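Local coordinates for beta-glucosidase (Saccharopolyspora erythraea D, PDB 5M6G), which probably hydrolyses terminal, non-reducing beta-D-glucosyl residues of its substrates, releasing beta-D-glucose, as a family 3 glycoside hydrolase, at residues G442-W448 with E500-E505. Sequence-based numbering, arbitrary orientation.
Sequences GNQSGGW and ETPYAE. With SOR (sorbitol), chain L.
Van der Waals packing and two bridging waters join G442-W448 to E500-E505, a buried contact in the C-terminal domain between the end of helix 441-445 with the turn that follows it and the loop after strand 493-499, which run together toward the sorbitol pocket. P502 is its apolar wedge: CB rests 3.6 Å from G446 C, while CG and CD lean on the last helical turn, CD lying 3.3 Å from N443 OD1. That oxygen takes its hydrogen bond from S456. Water 1 donates to N443 O and to E500 O, tying the helix end to the start of the loop; water 2 accepts from G447 N and Y503 N. The chain leaves the helix at G446 with positive phi, and at G447 the backbones come so near that CA makes a C-H...O contact with Y503 O (3.2 Å); a CB there would collide with this oxygen. Further along, the pyrrole side of the W448 indole meets A504 CB, 3.6 Å from NE1, and CZ2 stands 3.2 Å from E505 OE2. Indole and carboxylate planes are only 8° apart, although the side chains cross nearly at right angles. With CG of W448 anti to the carbonyl carbon (chi1 -65°), the indole is carried along the second segment toward the pocket, and chi2 of 104° turns its six-membered ring to the ligand, CH2 lying 3.5 Å from sorbitol C4. Were W448 an alanine, the sorbitol would probably lose this aromatic edge, and A504 CB and the E505 carboxylate their packing partner. E505 OE2 accepts a hydrogen bond from W452 NE1 and a weak one from sorbitol O5 (3.0 Å). D129 and R192 also bind the sorbitol, as in a two-domain family 3 glycosidase, where C-terminal-domain loops complete a sugar pocket on the TIM barrel.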
ATOM      1  N   GLY A 442      10.837  -6.766  11.114  1.00 11.68           N
ATOM      2  CA  GLY A 442      10.564  -5.425  10.615  1.00 10.50           C
ATOM      3  C   GLY A 442      11.279  -5.133   9.306  1.00 16.48           C
ATOM      4  O   GLY A 442      10.705  -4.523   8.402  1.00 12.98           O
ATOM      5  N   ASN A 443      12.541  -5.555   9.184  1.00 14.01           N
ATOM      6  CA  ASN A 443      13.246  -5.345   7.918  1.00 13.41           C
ATOM      7  C   ASN A 443      12.592  -6.130   6.786  1.00 13.69           C
ATOM      8  O   ASN A 443      12.472  -5.629   5.661  1.00 13.99           O
ATOM      9  CB  ASN A 443      14.723  -5.728   8.039  1.00 14.92           C
ATOM     10  CG  ASN A 443      15.518  -4.771   8.918  1.00 18.42           C
ATOM     11  OD1 ASN A 443      15.043  -3.690   9.275  1.00 13.64           O
ATOM     12  ND2 ASN A 443      16.741  -5.178   9.277  1.00 15.29           N
ATOM     13  N   GLN A 444      12.161  -7.364   7.057  1.00 15.61           N
ATOM     14  CA  GLN A 444      11.544  -8.149   5.994  1.00 12.89           C
ATOM     15  C   GLN A 444      10.147  -7.641   5.664  1.00 13.50           C
ATOM     16  O   GLN A 444       9.619  -7.963   4.601  1.00 12.47           O
ATOM     17  CB  GLN A 444      11.505  -9.635   6.370  1.00 14.67           C
ATOM     18  CG  GLN A 444      10.392 -10.038   7.352  1.00 13.16           C
ATOM     19  CD  GLN A 444      10.520 -11.482   7.819  1.00 13.18           C
ATOM     20  OE1 GLN A 444      11.630 -11.979   8.034  1.00 15.73           O
ATOM     21  NE2 GLN A 444       9.381 -12.160   7.993  1.00 12.35           N
ATOM     22  N   SER A 445       9.556  -6.834   6.536  1.00 11.30           N
ATOM     23  CA  SER A 445       8.253  -6.248   6.255  1.00 12.78           C
ATOM     24  C   SER A 445       8.356  -4.907   5.551  1.00 14.51           C
ATOM     25  O   SER A 445       7.471  -4.565   4.756  1.00 13.38           O
ATOM     26  CB  SER A 445       7.470  -6.096   7.557  1.00 13.03           C
ATOM     27  OG  SER A 445       7.236  -7.371   8.127  1.00 12.62           O
ATOM     28  N   GLY A 446       9.405  -4.137   5.838  1.00 10.81           N
ATOM     29  CA  GLY A 446       9.558  -2.834   5.200  1.00  8.63           C
ATOM     30  C   GLY A 446       8.531  -1.824   5.710  1.00 10.63           C
ATOM     31  O   GLY A 446       7.902  -1.993   6.762  1.00 13.48           O
ATOM     32  N   GLY A 447       8.364  -0.760   4.928  1.00 10.53           N
ATOM     33  CA  GLY A 447       7.532   0.360   5.335  1.00 14.15           C
ATOM     34  C   GLY A 447       6.084  -0.030   5.555  1.00 12.16           C
ATOM     35  O   GLY A 447       5.615  -1.097   5.158  1.00 12.02           O
ATOM     36  N   TRP A 448       5.358   0.878   6.214  1.00 10.03           N
ATOM     37  CA  TRP A 448       3.931   0.692   6.473  1.00  9.44           C
ATOM     38  C   TRP A 448       3.688  -0.607   7.241  1.00 13.73           C
ATOM     39  O   TRP A 448       2.869  -1.440   6.859  1.00 12.16           O
ATOM     40  CB  TRP A 448       3.133   0.698   5.166  1.00 11.27           C
ATOM     41  CG  TRP A 448       3.148   1.999   4.409  1.00 14.63           C
ATOM     42  CD1 TRP A 448       3.866   2.286   3.280  1.00 13.89           C
ATOM     43  CD2 TRP A 448       2.384   3.172   4.705  1.00 12.32           C
ATOM     44  NE1 TRP A 448       3.609   3.574   2.867  1.00 14.66           N
ATOM     45  CE2 TRP A 448       2.699   4.139   3.724  1.00 15.84           C
ATOM     46  CE3 TRP A 448       1.469   3.505   5.713  1.00 16.46           C
ATOM     47  CZ2 TRP A 448       2.129   5.417   3.719  1.00 16.66           C
ATOM     48  CZ3 TRP A 448       0.900   4.774   5.704  1.00 21.55           C
ATOM     49  CH2 TRP A 448       1.235   5.712   4.714  1.00 20.18           C
ATOM     50  N   GLU A 500      17.687  -3.516   1.925  1.00 11.50           N
ATOM     51  CA  GLU A 500      17.293  -2.250   2.520  1.00 10.54           C
ATOM     52  C   GLU A 500      16.660  -2.447   3.892  1.00 12.58           C
ATOM     53  O   GLU A 500      16.173  -3.526   4.226  1.00 13.00           O
ATOM     54  CB  GLU A 500      16.301  -1.524   1.610  1.00 13.23           C
ATOM     55  CG  GLU A 500      16.750  -1.406   0.167  1.00 13.62           C
ATOM     56  CD  GLU A 500      15.786  -0.565  -0.656  1.00 15.69           C
ATOM     57  OE1 GLU A 500      14.683  -1.053  -0.984  1.00 15.52           O
ATOM     58  OE2 GLU A 500      16.135   0.599  -0.944  1.00 15.80           O
ATOM     59  N   THR A 501      16.666  -1.378   4.679  1.00 11.41           N
ATOM     60  CA  THR A 501      15.870  -1.237   5.889  1.00 12.40           C
ATOM     61  C   THR A 501      14.592  -0.458   5.567  1.00 15.09           C
ATOM     62  O   THR A 501      14.471   0.130   4.485  1.00 14.16           O
ATOM     63  CB  THR A 501      16.690  -0.535   6.972  1.00 12.82           C
ATOM     64  OG1 THR A 501      17.156   0.717   6.471  1.00 14.72           O
ATOM     65  CG2 THR A 501      17.896  -1.409   7.389  1.00 17.51           C
ATOM     66  N   PRO A 502      13.600  -0.463   6.463  1.00 13.65           N
ATOM     67  CA  PRO A 502      12.267   0.036   6.084  1.00 11.19           C
ATOM     68  C   PRO A 502      12.218   1.539   5.837  1.00 13.89           C
ATOM     69  O   PRO A 502      12.911   2.328   6.484  1.00 15.28           O
ATOM     70  CB  PRO A 502      11.392  -0.344   7.286  1.00 13.10           C
ATOM     71  CG  PRO A 502      12.094  -1.525   7.916  1.00 13.84           C
ATOM     72  CD  PRO A 502      13.553  -1.229   7.730  1.00 12.59           C
ATOM     73  N   TYR A 503      11.359   1.930   4.895  1.00 12.93           N
ATOM     74  CA  TYR A 503      11.114   3.336   4.593  1.00 13.22           C
ATOM     75  C   TYR A 503       9.733   3.462   3.960  1.00 11.71           C
ATOM     76  O   TYR A 503       9.133   2.473   3.532  1.00 16.78           O
ATOM     77  CB  TYR A 503      12.180   3.900   3.649  1.00 12.95           C
ATOM     78  CG  TYR A 503      12.338   3.056   2.406  1.00 11.83           C
ATOM     79  CD1 TYR A 503      11.480   3.211   1.319  1.00 10.68           C
ATOM     80  CD2 TYR A 503      13.331   2.082   2.330  1.00 11.08           C
ATOM     81  CE1 TYR A 503      11.610   2.428   0.185  1.00 13.03           C
ATOM     82  CE2 TYR A 503      13.473   1.294   1.203  1.00 11.65           C
ATOM     83  CZ  TYR A 503      12.606   1.473   0.132  1.00 14.69           C
ATOM     84  OH  TYR A 503      12.731   0.685  -0.984  1.00 11.19           O
ATOM     85  N   ALA A 504       9.252   4.701   3.862  1.00 14.17           N
ATOM     86  CA  ALA A 504       8.007   4.974   3.155  1.00 12.82           C
ATOM     87  C   ALA A 504       8.050   6.380   2.581  1.00 14.19           C
ATOM     88  O   ALA A 504       8.615   7.292   3.188  1.00 14.59           O
ATOM     89  CB  ALA A 504       6.772   4.831   4.064  1.00 11.82           C
ATOM     90  N   GLU A 505       7.427   6.541   1.418  1.00 10.69           N
ATOM     91  CA  GLU A 505       7.228   7.836   0.729  1.00 13.73           C
ATOM     92  C   GLU A 505       8.596   8.496   0.525  1.00 18.82           C
ATOM     93  O   GLU A 505       9.579   7.798   0.226  1.00 20.00           O
ATOM     94  CB  GLU A 505       6.218   8.690   1.488  1.00 16.45           C
ATOM     95  CG  GLU A 505       4.935   7.956   1.858  1.00 14.04           C
ATOM     96  CD  GLU A 505       3.871   8.886   2.434  1.00 19.21           C
ATOM     97  OE1 GLU A 505       3.764  10.038   1.966  1.00 18.85           O
ATOM     98  OE2 GLU A 505       3.147   8.460   3.359  1.00 19.19           O
TER
HETATM   99  C1  SOR L 711      -0.950   7.604   0.748  1.00 25.88           C
HETATM  100  C2  SOR L 711      -1.439   7.288   2.151  1.00 38.96           C
HETATM  101  C3  SOR L 711      -1.184   8.497   3.046  1.00 43.25           C
HETATM  102  C4  SOR L 711      -1.318   8.128   4.520  1.00 31.59           C
HETATM  103  C5  SOR L 711      -0.559   9.081   5.448  1.00 40.79           C
HETATM  104  C6  SOR L 711      -0.459   8.427   6.822  1.00 25.74           C
HETATM  105  O1  SOR L 711      -0.658   6.420   0.047  1.00 22.27           O
HETATM  106  O2  SOR L 711      -2.823   6.986   2.118  1.00 26.60           O
HETATM  107  O3  SOR L 711      -2.117   9.494   2.718  1.00 35.74           O
HETATM  108  O4  SOR L 711      -2.684   8.103   4.884  1.00 40.21           O
HETATM  109  O5  SOR L 711       0.738   9.390   4.952  1.00 37.75           O
HETATM  110  O6  SOR L 711       0.548   9.048   7.594  1.00 35.41           O
HETATM  111  O   HOH W   1      13.358  -3.345   4.808  1.00 14.28           O
HETATM  112  O   HOH W   2      10.406  -0.175   3.001  1.00 14.25           O